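Local coordinates for protein 3-dehydroquinate dehydratase (Aquifex aeolicus, PDB 2YSW) that catalyses, through a Schiff-base intermediate, the dehydration of 3-dehydroquinate to 3-dehydroshikimate, the third step of the chorismate pathway that leads to the aromatic amino acids, at residues Met1-Pro6 with Gly23-Glu28; Leu7-Phe12 with Asp32-Thr37; Tyr41-Leu46 with Glu78-Leu83; Ser114-Glu119 with Lys142-Ala147; Glu166-Ser171 with Gly187-Tyr192. One frame throughout, in Å; residues are numbered along the deposited sequence.

Contact 1 (Met1-Pro6 with Gly23-Glu28); sequences MLIAVP and GADIVE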
# COMPACT_ATOMS: atom_id res chain seq x y z
N MET A 1 0.47 -13.27 3.08
CA MET A 1 0.99 -12.34 4.15
C MET A 1 0.77 -12.95 5.56
O MET A 1 -0.38 -13.08 6.03
CB MET A 1 0.27 -10.97 4.07
CG MET A 1 0.66 -9.97 5.17
SD MET A 1 -0.23 -8.39 5.08
CE MET A 1 0.96 -7.46 4.52
N LEU A 2 1.87 -13.34 6.21
CA LEU A 2 1.81 -13.89 7.56
C LEU A 2 1.84 -12.71 8.51
O LEU A 2 2.64 -11.79 8.35
CB LEU A 2 3.03 -14.80 7.80
CG LEU A 2 3.07 -16.02 6.87
CD1 LEU A 2 4.36 -16.81 7.07
CD2 LEU A 2 1.86 -16.90 7.13
N ILE A 3 0.97 -12.75 9.52
CA ILE A 3 0.89 -11.67 10.50
C ILE A 3 1.53 -12.11 11.80
O ILE A 3 1.17 -13.14 12.38
CB ILE A 3 -0.58 -11.25 10.75
CG1 ILE A 3 -1.20 -10.77 9.44
CG2 ILE A 3 -0.64 -10.14 11.80
CD1 ILE A 3 -2.67 -10.40 9.55
N ALA A 4 2.48 -11.31 12.27
CA ALA A 4 3.19 -11.63 13.50
C ALA A 4 2.86 -10.60 14.56
O ALA A 4 2.61 -9.43 14.25
CB ALA A 4 4.69 -11.66 13.23
N VAL A 5 2.85 -11.04 15.81
CA VAL A 5 2.58 -10.17 16.94
C VAL A 5 3.71 -10.33 17.95
O VAL A 5 3.99 -11.44 18.41
CB VAL A 5 1.24 -10.53 17.63
CG1 VAL A 5 1.04 -9.65 18.86
CG2 VAL A 5 0.08 -10.34 16.67
N PRO A 6 4.40 -9.22 18.27
CA PRO A 6 5.50 -9.24 19.23
C PRO A 6 4.91 -9.28 20.64
O PRO A 6 3.97 -8.55 20.95
CB PRO A 6 6.23 -7.92 18.96
CG PRO A 6 5.82 -7.56 17.55
CD PRO A 6 4.38 -7.95 17.52
N GLY A 23 -6.66 -14.03 14.79
CA GLY A 23 -6.08 -14.33 13.49
C GLY A 23 -4.58 -14.21 13.27
O GLY A 23 -4.13 -14.25 12.13
N ALA A 24 -3.80 -14.07 14.34
CA ALA A 24 -2.35 -13.97 14.17
C ALA A 24 -1.79 -15.31 13.70
O ALA A 24 -2.28 -16.37 14.11
CB ALA A 24 -1.69 -13.54 15.47
N ASP A 25 -0.78 -15.28 12.84
CA ASP A 25 -0.16 -16.50 12.35
C ASP A 25 1.12 -16.78 13.13
O ASP A 25 1.56 -17.92 13.24
CB ASP A 25 0.21 -16.37 10.87
CG ASP A 25 -0.97 -16.00 10.00
OD1 ASP A 25 -1.88 -16.84 9.81
OD2 ASP A 25 -1.00 -14.86 9.49
N ILE A 26 1.71 -15.72 13.67
CA ILE A 26 2.98 -15.83 14.38
C ILE A 26 3.05 -14.99 15.64
O ILE A 26 2.41 -13.94 15.74
CB ILE A 26 4.15 -15.37 13.46
CG1 ILE A 26 4.22 -16.23 12.20
CG2 ILE A 26 5.48 -15.40 14.23
CD1 ILE A 26 5.18 -15.67 11.14
N VAL A 27 3.82 -15.47 16.60
CA VAL A 27 4.07 -14.74 17.82
C VAL A 27 5.58 -14.56 17.85
O VAL A 27 6.34 -15.53 17.79
CB VAL A 27 3.66 -15.51 19.10
CG1 VAL A 27 4.32 -14.87 20.31
CG2 VAL A 27 2.15 -15.49 19.27
N GLU A 28 6.02 -13.31 17.89
CA GLU A 28 7.44 -13.03 17.97
C GLU A 28 7.76 -12.84 19.45
O GLU A 28 7.21 -11.95 20.11
CB GLU A 28 7.82 -11.76 17.20
CG GLU A 28 9.28 -11.37 17.41
CD GLU A 28 9.66 -10.05 16.76
OE1 GLU A 28 8.84 -9.10 16.81
OE2 GLU A 28 10.79 -9.95 16.21

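Contact 2 (Leu7-Phe12 with Asp32-Thr37); sequences LDDTNF and DQFSDT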
# COMPACT_ATOMS: atom_id res chain seq x y z
N LEU A 7 5.47 -10.12 21.50
CA LEU A 7 4.98 -10.22 22.86
C LEU A 7 6.12 -10.38 23.84
O LEU A 7 7.10 -11.07 23.54
CB LEU A 7 4.06 -11.44 23.01
CG LEU A 7 2.72 -11.48 22.26
CD1 LEU A 7 2.02 -12.81 22.54
CD2 LEU A 7 1.85 -10.31 22.69
N ASP A 8 6.02 -9.74 25.00
CA ASP A 8 7.02 -9.93 26.03
C ASP A 8 6.42 -11.05 26.87
O ASP A 8 5.44 -11.67 26.45
CB ASP A 8 7.28 -8.66 26.87
CG ASP A 8 6.03 -8.08 27.50
OD1 ASP A 8 5.10 -8.83 27.85
OD2 ASP A 8 5.99 -6.84 27.66
N ASP A 9 6.95 -11.30 28.06
CA ASP A 9 6.43 -12.41 28.86
C ASP A 9 5.32 -12.08 29.86
O ASP A 9 4.91 -12.95 30.62
CB ASP A 9 7.59 -13.11 29.57
CG ASP A 9 8.31 -12.20 30.54
OD1 ASP A 9 8.26 -10.97 30.33
OD2 ASP A 9 8.92 -12.71 31.50
N THR A 10 4.84 -10.84 29.87
CA THR A 10 3.77 -10.46 30.80
C THR A 10 2.42 -10.89 30.24
O THR A 10 2.13 -10.63 29.07
CB THR A 10 3.74 -8.94 31.02
OG1 THR A 10 3.37 -8.29 29.80
CG2 THR A 10 5.10 -8.43 31.48
N ASN A 11 1.60 -11.55 31.05
CA ASN A 11 0.28 -12.02 30.60
C ASN A 11 0.36 -12.88 29.36
O ASN A 11 -0.55 -12.85 28.52
CB ASN A 11 -0.63 -10.85 30.26
CG ASN A 11 -1.30 -10.27 31.46
OD1 ASN A 11 -0.67 -9.56 32.25
ND2 ASN A 11 -2.58 -10.57 31.62
N PHE A 12 1.43 -13.65 29.22
CA PHE A 12 1.61 -14.46 28.03
C PHE A 12 0.41 -15.29 27.58
O PHE A 12 -0.03 -15.18 26.44
CB PHE A 12 2.81 -15.38 28.19
CG PHE A 12 3.39 -15.81 26.88
CD1 PHE A 12 4.13 -14.91 26.11
CD2 PHE A 12 3.18 -17.10 26.39
CE1 PHE A 12 4.66 -15.28 24.88
CE2 PHE A 12 3.71 -17.48 25.16
CZ PHE A 12 4.44 -16.58 24.40
N ASP A 32 14.37 -10.03 24.65
CA ASP A 32 15.11 -8.90 25.21
C ASP A 32 14.23 -8.08 26.16
O ASP A 32 14.74 -7.24 26.91
CB ASP A 32 15.64 -8.00 24.09
CG ASP A 32 14.55 -7.57 23.13
OD1 ASP A 32 14.12 -8.42 22.32
OD2 ASP A 32 14.11 -6.40 23.20
N GLN A 33 12.92 -8.32 26.12
CA GLN A 33 11.98 -7.62 26.99
C GLN A 33 11.41 -8.56 28.06
O GLN A 33 10.50 -8.19 28.79
CB GLN A 33 10.81 -7.05 26.16
CG GLN A 33 11.22 -6.11 25.03
CD GLN A 33 11.99 -4.90 25.53
OE1 GLN A 33 13.23 -4.84 25.42
NE2 GLN A 33 11.28 -3.93 26.07
N PHE A 34 11.94 -9.79 28.12
CA PHE A 34 11.47 -10.78 29.09
C PHE A 34 12.02 -10.47 30.48
O PHE A 34 13.11 -9.92 30.62
CB PHE A 34 11.93 -12.19 28.68
CG PHE A 34 10.98 -12.90 27.74
CD1 PHE A 34 10.12 -12.19 26.90
CD2 PHE A 34 10.96 -14.30 27.68
CE1 PHE A 34 9.27 -12.85 26.00
CE2 PHE A 34 10.12 -14.97 26.80
CZ PHE A 34 9.27 -14.25 25.96
N SER A 35 11.28 -10.85 31.52
CA SER A 35 11.74 -10.64 32.88
C SER A 35 12.61 -11.83 33.31
O SER A 35 13.25 -11.80 34.36
CB SER A 35 10.55 -10.48 33.84
OG SER A 35 9.67 -11.60 33.75
N ASP A 36 12.64 -12.87 32.48
CA ASP A 36 13.43 -14.08 32.74
C ASP A 36 13.90 -14.57 31.37
O ASP A 36 13.08 -14.75 30.47
CB ASP A 36 12.55 -15.15 33.40
CG ASP A 36 13.34 -16.37 33.86
OD1 ASP A 36 14.41 -16.67 33.29
OD2 ASP A 36 12.86 -17.05 34.80
N THR A 37 15.20 -14.80 31.20
CA THR A 37 15.71 -15.27 29.92
C THR A 37 16.38 -16.64 30.03
O THR A 37 17.14 -17.06 29.14
CB THR A 37 16.71 -14.26 29.29
OG1 THR A 37 17.92 -14.24 30.06
CG2 THR A 37 16.11 -12.86 29.24

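Contact 3 (Tyr41-Leu46 with Glu78-Leu83); sequences YVKEKL and EELSPL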
# COMPACT_ATOMS: atom_id res chain seq x y z
N TYR A 41 12.76 -21.32 30.52
CA TYR A 41 11.67 -20.37 30.59
C TYR A 41 11.30 -19.98 29.14
O TYR A 41 10.13 -19.99 28.76
CB TYR A 41 12.12 -19.13 31.37
CG TYR A 41 11.05 -18.09 31.64
CD1 TYR A 41 10.18 -18.22 32.72
CD2 TYR A 41 10.94 -16.95 30.84
CE1 TYR A 41 9.24 -17.23 33.01
CE2 TYR A 41 10.01 -15.95 31.12
CZ TYR A 41 9.17 -16.09 32.21
OH TYR A 41 8.26 -15.10 32.51
N VAL A 42 12.31 -19.66 28.33
CA VAL A 42 12.06 -19.26 26.94
C VAL A 42 11.54 -20.45 26.13
O VAL A 42 10.62 -20.30 25.32
CB VAL A 42 13.36 -18.69 26.28
CG1 VAL A 42 13.09 -18.33 24.81
CG2 VAL A 42 13.83 -17.44 27.04
N LYS A 43 12.12 -21.63 26.36
CA LYS A 43 11.70 -22.85 25.68
C LYS A 43 10.21 -23.10 25.92
O LYS A 43 9.46 -23.42 25.00
CB LYS A 43 12.54 -24.03 26.19
CG LYS A 43 12.07 -25.42 25.76
CD LYS A 43 13.11 -26.46 26.19
CE LYS A 43 12.58 -27.89 26.19
NZ LYS A 43 12.04 -28.28 24.86
N GLU A 44 9.78 -22.95 27.17
CA GLU A 44 8.39 -23.14 27.52
C GLU A 44 7.47 -22.20 26.73
O GLU A 44 6.41 -22.61 26.28
CB GLU A 44 8.21 -22.93 29.03
CG GLU A 44 6.79 -22.64 29.47
CD GLU A 44 6.01 -23.89 29.76
OE1 GLU A 44 6.40 -24.63 30.70
OE2 GLU A 44 4.99 -24.14 29.07
N LYS A 45 7.89 -20.94 26.56
CA LYS A 45 7.10 -19.96 25.81
C LYS A 45 6.95 -20.39 24.37
O LYS A 45 5.89 -20.21 23.76
CB LYS A 45 7.78 -18.58 25.85
CG LYS A 45 7.81 -17.94 27.22
CD LYS A 45 6.40 -17.75 27.76
CE LYS A 45 6.42 -17.27 29.20
NZ LYS A 45 5.08 -17.48 29.83
N LEU A 46 8.01 -20.96 23.82
CA LEU A 46 8.02 -21.44 22.44
C LEU A 46 6.98 -22.55 22.27
O LEU A 46 6.15 -22.51 21.36
CB LEU A 46 9.41 -21.97 22.09
CG LEU A 46 10.36 -21.23 21.12
CD1 LEU A 46 9.92 -19.80 20.88
CD2 LEU A 46 11.77 -21.28 21.68
N GLU A 78 21.64 -20.54 20.06
CA GLU A 78 22.14 -21.85 19.67
C GLU A 78 21.27 -23.03 20.10
O GLU A 78 21.08 -23.97 19.33
CB GLU A 78 23.57 -22.04 20.19
CG GLU A 78 24.57 -21.13 19.49
CD GLU A 78 25.93 -21.10 20.18
OE1 GLU A 78 26.14 -21.89 21.13
OE2 GLU A 78 26.79 -20.29 19.78
N GLU A 79 20.72 -22.98 21.31
CA GLU A 79 19.91 -24.08 21.81
C GLU A 79 18.42 -24.07 21.50
O GLU A 79 17.79 -25.12 21.44
CB GLU A 79 20.07 -24.20 23.33
CG GLU A 79 21.49 -24.36 23.81
CD GLU A 79 21.61 -25.50 24.79
OE1 GLU A 79 20.91 -26.52 24.59
OE2 GLU A 79 22.39 -25.37 25.76
N LEU A 80 17.83 -22.89 21.29
CA LEU A 80 16.40 -22.83 21.02
C LEU A 80 16.03 -22.56 19.56
O LEU A 80 14.87 -22.68 19.18
CB LEU A 80 15.75 -21.79 21.93
CG LEU A 80 15.93 -22.07 23.43
CD1 LEU A 80 15.24 -20.97 24.22
CD2 LEU A 80 15.34 -23.43 23.79
N SER A 81 17.03 -22.19 18.76
CA SER A 81 16.80 -21.94 17.34
C SER A 81 16.18 -23.15 16.65
O SER A 81 15.28 -23.00 15.82
CB SER A 81 18.11 -21.60 16.63
OG SER A 81 18.32 -20.21 16.68
N PRO A 82 16.67 -24.36 16.97
CA PRO A 82 16.09 -25.53 16.32
C PRO A 82 14.66 -25.80 16.77
O PRO A 82 13.96 -26.60 16.15
CB PRO A 82 17.06 -26.66 16.71
CG PRO A 82 17.61 -26.21 18.01
CD PRO A 82 17.83 -24.73 17.80
N LEU A 83 14.22 -25.13 17.81
CA LEU A 83 12.87 -25.33 18.32
C LEU A 83 11.90 -24.22 17.91
O LEU A 83 10.73 -24.23 18.30
CB LEU A 83 12.91 -25.47 19.85
CG LEU A 83 13.87 -26.56 20.37
CD1 LEU A 83 13.93 -26.54 21.88
CD2 LEU A 83 13.41 -27.92 19.88

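Contact 4 (Ser114-Glu119 with Lys142-Ala147); sequences SYHNFE and KIAVKA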
# COMPACT_ATOMS: atom_id res chain seq x y z
N SER A 114 18.22 -9.49 10.36
CA SER A 114 17.72 -8.13 10.40
C SER A 114 18.66 -6.94 10.57
O SER A 114 19.78 -7.05 11.08
CB SER A 114 16.63 -8.04 11.47
OG SER A 114 17.15 -8.44 12.73
N TYR A 115 18.13 -5.80 10.15
CA TYR A 115 18.81 -4.52 10.22
C TYR A 115 17.76 -3.50 10.66
O TYR A 115 16.69 -3.41 10.05
CB TYR A 115 19.35 -4.12 8.84
CG TYR A 115 19.83 -2.69 8.78
CD1 TYR A 115 21.13 -2.35 9.16
CD2 TYR A 115 18.98 -1.66 8.36
CE1 TYR A 115 21.57 -1.02 9.13
CE2 TYR A 115 19.40 -0.33 8.33
CZ TYR A 115 20.70 -0.02 8.71
OH TYR A 115 21.11 1.29 8.69
N HIS A 116 18.05 -2.75 11.72
CA HIS A 116 17.15 -1.73 12.22
C HIS A 116 17.81 -0.36 12.18
O HIS A 116 19.02 -0.24 12.40
CB HIS A 116 16.73 -2.00 13.67
CG HIS A 116 15.85 -3.20 13.84
ND1 HIS A 116 16.32 -4.49 13.74
CD2 HIS A 116 14.51 -3.30 14.05
CE1 HIS A 116 15.32 -5.34 13.88
NE2 HIS A 116 14.21 -4.64 14.07
N ASN A 117 17.03 0.67 11.88
CA ASN A 117 17.55 2.04 11.90
C ASN A 117 16.37 2.90 12.35
O ASN A 117 15.41 3.10 11.60
CB ASN A 117 18.05 2.50 10.53
CG ASN A 117 18.85 3.78 10.63
OD1 ASN A 117 18.44 4.72 11.31
ND2 ASN A 117 20.00 3.83 9.96
N PHE A 118 16.45 3.37 13.58
CA PHE A 118 15.39 4.17 14.17
C PHE A 118 15.47 5.66 13.85
O PHE A 118 14.64 6.43 14.31
CB PHE A 118 15.38 3.96 15.68
CG PHE A 118 15.10 2.54 16.09
CD1 PHE A 118 13.79 2.10 16.27
CD2 PHE A 118 16.14 1.64 16.28
CE1 PHE A 118 13.52 0.77 16.63
CE2 PHE A 118 15.88 0.31 16.64
CZ PHE A 118 14.58 -0.12 16.82
N GLU A 119 16.46 6.05 13.05
CA GLU A 119 16.63 7.46 12.72
C GLU A 119 16.23 7.83 11.31
O GLU A 119 15.70 8.92 11.07
CB GLU A 119 18.09 7.87 12.94
CG GLU A 119 18.64 7.52 14.32
CD GLU A 119 20.07 7.99 14.52
OE1 GLU A 119 20.89 7.87 13.57
OE2 GLU A 119 20.39 8.47 15.63
N LYS A 142 15.72 -8.86 6.64
CA LYS A 142 14.71 -8.00 7.22
C LYS A 142 15.23 -6.58 7.39
O LYS A 142 16.29 -6.37 8.00
CB LYS A 142 14.26 -8.52 8.59
CG LYS A 142 13.26 -7.59 9.27
CD LYS A 142 12.89 -8.06 10.66
CE LYS A 142 11.90 -7.10 11.32
NZ LYS A 142 11.63 -7.46 12.75
N ILE A 143 14.49 -5.62 6.86
CA ILE A 143 14.86 -4.22 6.97
C ILE A 143 13.70 -3.47 7.62
O ILE A 143 12.58 -3.46 7.09
CB ILE A 143 15.17 -3.59 5.59
CG1 ILE A 143 16.38 -4.28 4.96
CG2 ILE A 143 15.47 -2.11 5.74
CD1 ILE A 143 16.78 -3.71 3.60
N ALA A 144 13.97 -2.90 8.78
CA ALA A 144 12.98 -2.12 9.52
C ALA A 144 13.68 -0.79 9.75
O ALA A 144 14.61 -0.70 10.56
CB ALA A 144 12.64 -2.81 10.86
N VAL A 145 13.23 0.23 9.03
CA VAL A 145 13.84 1.54 9.13
C VAL A 145 12.80 2.65 9.21
O VAL A 145 11.73 2.57 8.61
CB VAL A 145 14.78 1.79 7.92
CG1 VAL A 145 15.92 0.77 7.93
CG2 VAL A 145 13.99 1.70 6.63
N LYS A 146 13.15 3.70 9.96
CA LYS A 146 12.30 4.86 10.17
C LYS A 146 12.09 5.69 8.90
O LYS A 146 13.06 6.12 8.27
CB LYS A 146 12.91 5.75 11.27
CG LYS A 146 12.31 7.16 11.42
CD LYS A 146 10.92 7.13 12.04
CE LYS A 146 10.38 8.55 12.24
NZ LYS A 146 11.23 9.37 13.17
N ALA A 147 10.84 5.90 8.52
CA ALA A 147 10.55 6.73 7.35
C ALA A 147 10.37 8.17 7.84
O ALA A 147 9.65 8.40 8.82
CB ALA A 147 9.27 6.27 6.66
O HOH W 1 14.13 8.93 15.01

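Contact 5 (Glu166-Ser171 with Gly187-Tyr192); sequences EKILIS and GSVITY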
# COMPACT_ATOMS: atom_id res chain seq x y z
N GLU A 166 12.60 -13.39 -1.31
CA GLU A 166 11.76 -13.33 -0.13
C GLU A 166 12.43 -12.37 0.86
O GLU A 166 13.65 -12.39 1.01
CB GLU A 166 11.68 -14.75 0.45
CG GLU A 166 10.58 -14.98 1.47
CD GLU A 166 10.40 -16.46 1.75
OE1 GLU A 166 11.28 -17.07 2.40
OE2 GLU A 166 9.37 -17.02 1.29
N LYS A 167 11.64 -11.52 1.52
CA LYS A 167 12.21 -10.58 2.48
C LYS A 167 11.13 -10.03 3.40
O LYS A 167 9.95 -10.33 3.24
CB LYS A 167 12.91 -9.41 1.75
CG LYS A 167 12.04 -8.72 0.70
CD LYS A 167 12.77 -7.54 0.04
CE LYS A 167 13.97 -8.00 -0.78
NZ LYS A 167 13.54 -8.74 -1.99
N ILE A 168 11.57 -9.20 4.35
CA ILE A 168 10.68 -8.56 5.30
C ILE A 168 11.05 -7.07 5.30
O ILE A 168 12.18 -6.71 5.64
CB ILE A 168 10.86 -9.15 6.72
CG1 ILE A 168 10.54 -10.65 6.69
CG2 ILE A 168 9.95 -8.44 7.69
CD1 ILE A 168 10.90 -11.40 7.98
N LEU A 169 10.10 -6.23 4.90
CA LEU A 169 10.30 -4.79 4.81
C LEU A 169 9.36 -4.00 5.71
O LEU A 169 8.15 -4.16 5.64
CB LEU A 169 10.10 -4.32 3.36
CG LEU A 169 11.00 -4.96 2.30
CD1 LEU A 169 10.46 -4.66 0.91
CD2 LEU A 169 12.41 -4.44 2.46
N ILE A 170 9.94 -3.14 6.55
CA ILE A 170 9.16 -2.31 7.45
C ILE A 170 9.65 -0.87 7.48
O ILE A 170 10.82 -0.61 7.79
CB ILE A 170 9.20 -2.82 8.92
CG1 ILE A 170 8.75 -4.28 9.03
CG2 ILE A 170 8.32 -1.92 9.79
CD1 ILE A 170 7.31 -4.53 8.61
N SER A 171 8.77 0.06 7.14
CA SER A 171 9.11 1.48 7.24
C SER A 171 8.43 1.85 8.56
O SER A 171 7.20 1.83 8.66
CB SER A 171 8.49 2.30 6.10
OG SER A 171 9.07 1.98 4.85
N GLY A 187 7.04 -8.15 -2.04
CA GLY A 187 7.83 -9.29 -1.60
C GLY A 187 8.04 -9.46 -0.10
O GLY A 187 8.78 -10.35 0.31
N SER A 188 7.41 -8.61 0.72
CA SER A 188 7.55 -8.73 2.17
C SER A 188 6.60 -9.84 2.63
O SER A 188 5.38 -9.72 2.51
CB SER A 188 7.20 -7.41 2.87
OG SER A 188 7.43 -7.53 4.26
N VAL A 189 7.17 -10.91 3.16
CA VAL A 189 6.40 -12.08 3.59
C VAL A 189 5.77 -12.04 4.97
O VAL A 189 4.82 -12.78 5.23
CB VAL A 189 7.26 -13.34 3.50
CG1 VAL A 189 7.66 -13.59 2.05
CG2 VAL A 189 8.50 -13.19 4.36
N ILE A 190 6.28 -11.20 5.86
CA ILE A 190 5.74 -11.11 7.21
C ILE A 190 5.52 -9.65 7.60
O ILE A 190 6.32 -8.79 7.27
CB ILE A 190 6.72 -11.77 8.22
CG1 ILE A 190 6.82 -13.27 7.94
CG2 ILE A 190 6.27 -11.49 9.65
CD1 ILE A 190 8.01 -13.95 8.60
N THR A 191 4.41 -9.38 8.28
CA THR A 191 4.12 -8.03 8.75
C THR A 191 3.92 -8.14 10.26
O THR A 191 3.57 -9.20 10.77
CB THR A 191 2.86 -7.43 8.07
OG1 THR A 191 2.77 -6.04 8.39
CG2 THR A 191 1.59 -8.14 8.54
N TYR A 192 4.19 -7.05 10.97
CA TYR A 192 4.08 -7.06 12.42
C TYR A 192 2.96 -6.17 12.92
O TYR A 192 2.79 -5.04 12.44
CB TYR A 192 5.41 -6.63 13.05
CG TYR A 192 6.58 -7.53 12.70
CD1 TYR A 192 7.13 -7.52 11.41
CD2 TYR A 192 7.10 -8.43 13.63
CE1 TYR A 192 8.18 -8.38 11.07
CE2 TYR A 192 8.15 -9.30 13.29
CZ TYR A 192 8.68 -9.27 12.01
OH TYR A 192 9.72 -10.11 11.67

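Contact 1 (Met1-Pro6 with Gly23-Glu28)
Asp25 turns CG beside its own backbone N (chi1 -56°), which carries OD2 to the amide of Ile3, while Glu28 sets CG anti to its N (chi1 173°) and stretches its carboxylate out over the face it shares with Pro6. The segments hold the first two parallel strands of the (beta/alpha)8 barrel, 2-7 and 26-30, joined through helix 12-21 as a beta-alpha-beta unit. Asp25 precedes its strand and extends the pairing with a side chain. OD2 accepts from Ile3 N at 2.9 Å through its anti lone pair, in an almost straight bond (168°), and also forms a salt bridge with Arg213, a second partner that suits a charged carboxylate. Ile3 O in turn takes two donors, Asp25 N and Ile26 N, each at 2.9 Å. Regular parallel bonding follows, Val5 N to Ile26 O and then Glu28 N to Val5 O.

Side chains alternate between the faces of the sheet. Ala4 and Ile26 lie on one face with Pro6 and Glu28; the small methyl of Ala4 lets Ile26 sit close, CB to CB at 3.8 Å. Val5 and Val27 occupy the other face, and Val5 CG2 rests on Ala24 CB. The beta-branched residues suit the extended backbone. Glu28, predicted to bind 3-dehydroquinate, is buried near the Schiff-base lysine, Lys142; its OE2 is hydrogen-bonded to Thr59, which should steady the carboxylate, and Glu28 OE1 lies against Pro6 CG at 3.5 Å.

Contact 2 (Leu7-Phe12 with Asp32-Thr37)
The Phe34 ring receives Asp9 CB on one face, 3.7 Å above the plane and over the ring centre, a CH-pi contact that lies only 9° off the ring normal. Two carbonyl oxygens, Leu7 O and Asp36 O, sit at the ring edge in its plane, where the weakly positive ring hydrogens suit an acceptor. Asp8 C lies 3.5 Å from CE1 of Phe34, at a slant. A flat aromatic side chain suits this place because it offers a face to Asp9 and an edge to Leu7 O.

Asp9 places CG between its backbone N and carbonyl carbon (chi1 63°), bringing the carboxylate over to Ser35. Asp9 OD2 is gripped twice from there: Ser35 OG donates to it at 2.6 Å on the syn side, and Ser35 N at 3.0 Å from above the carboxylate plane. A weak bond from Ser35 N to OD1 adds to this, and Tyr41 OH on helix 39-51 is a further partner of OD2. Serine fits because it offers a hydroxyl close to its own amide.

Loop 7-12 is shaped from within. Asp8 OD1 accepts from Thr10 N, an Asx turn, and also from Thr10 OG1 at 2.7 Å. A type II beta turn then runs from Asp9 to Phe12, with Asn11, which tolerates positive phi well, at its third position. Asp8 CB also touches Gln33 CB. The contact joins two neighbouring beta-to-alpha loops, those that follow strands 2-7 and 26-30 at the C-terminal end of a TIM barrel.

Contact 3 (Tyr41-Leu46 with Glu78-Leu83)
Two neighbouring helices of the outer layer meet here, where Leu80 of helix 73-80 presses on Val42, Lys43 and Leu46 of helix 39-51. Its two methyls part company: Leu80 CD1 lies against Val42 CG1 at 3.5 Å, tighter than usual carbon contact, while Leu80 CD2 rests on Lys43 CB at 3.7 Å. Leu46 CD2 approaches the base of the same side chain, 4.0 Å from Leu80 CB.

Branched leucine suits this place because one residue can touch successive turns of the opposing helix. As in other TIM barrels, such helices cover the parallel strands: Val42 and Leu80 both also pack on Leu58 of strand 55-59, and Leu46 reaches Thr56 and Leu29. With an alanine in place of Leu80, both methyl contacts would go, which would probably leave a gap between the helices beside Val42 and Lys43.

Farther out, the 3-10 turn 81-83 brings in Leu83. Lys43 is extended as far as CE and bends only at chi4 (57°), which brings its NZ to 3.9 Å from Leu83 CD1; its charge partner is Glu47, one helical turn on. Leu83 O, 4.1 Å from Leu46 CG, accepts a hydrogen bond from His50.

Contact 4 (Ser114-Glu119 with Lys142-Ala147)
His116 and Lys142 point from the same face of two parallel strands and cross at a slant, NE2 of His116 4.0 Å from NZ of Lys142. His116 is the proton donor and acceptor of the reaction, and Lys142 forms the Schiff base with the substrate. The lysine is extended throughout, with CG anti to the backbone N (chi1 176°), so that its amine is carried well clear of the strand. Ser114 CB lies alongside its stem, 3.8 Å from both CB and CD of Lys142, and Tyr192 makes a cation-pi contact with the lysine. Ala144 CB meets the imidazole at CD2 of His116 (3.7 Å); the small alanine leaves room for the ring beside it.

Outside this pair, His116 ND1 is hydrogen-bonded to Glu65, which should limit the rotation of the ring, and Ser114 OG bonds Asp88. Beneath them four backbone bonds alternate between the strands. Tyr115 is served on both sides, N to Lys142 O and O from Ala144 N at 3.0 Å, the latter nearly straight at 173°; Asn117 N and O likewise bond Ala144 and Lys146.

On the other face of the sheet, Val145 CG1 lies at the edge of the Tyr115 ring, 3.7 Å from CE2 of Tyr115, and touches Asn117 CB. Asn117 ND2 donates in its amide plane to Tyr115 OH, while OD1 accepts from Glu119 N in an Asx turn just where the strand gives way to loop. The two strands, joined through helix 124-136, form a beta-alpha-beta unit of the TIM barrel whose inward face carries the catalytic histidine and lysine of a type I dehydroquinase.

Contact 5 (Glu166-Ser171 with Gly187-Tyr192)
Ile168 and Ser188 meet where the last two strands of the (beta/alpha)8 barrel come together, 168-172 and 190-192, and the pairing is sparse: a single backbone bridge joins Lys167 to Ser188.

Of the hydrogen bonds, Val189 N to Lys167 O is short (2.8 Å), and Lys167 N to Gly187 O is weak. Ser188 supplies a third from its side chain. With OG anti to the backbone N (chi1 -176°), Ser188 OG accepts from Leu169 N at 3.0 Å and 174°. Gly187 has positive phi, where a side chain would run into the preceding carbonyl.

The apolar contacts centre on Ile168, whose two branches work separately: the CG1-CD1 arm touches Val189 CG2 through CG1 (4.0 Å) and Ile190 CD1 through CD1 (3.9 Å), while CG2 lies in the plane of the Tyr192 ring, at its edge. Replacing Ile168 by an alanine would strip these branches away and is likely to open a gap beside Tyr192, leaving that ring freer to shift.

The Tyr192 ring lies close to the Schiff-base residue, Lys142. Two isoleucines line the same ring edge: Ile168 CG2 lies 3.8 Å from CE1 of Tyr192, and Ile170 CD1 4.1 Å from CD1 of Tyr192.

From the N terminus, contact 1 closes the first beta-alpha-beta loop, through helix 12-21, by pairing strands 2-7 and 26-30. Contact 2 crosses it, since its segments alternate with those of contact 1, and ties the loops that follow the same two strands; Glu28 O bonded to Leu7 N links the two. The remaining contacts come in series. Contact 3 joins the outer helices 39-51 and 73-80 and meets contact 2 where Tyr41 OH reaches Asp9. Contact 4 closes the unit around helix 124-136, across the barrel from contact 1. Contact 5 closes the loop from strand 168-172 to strand 190-192, which holds helix 179-182, and bonds to contact 4 through Ile143 and to contact 1 through Thr191.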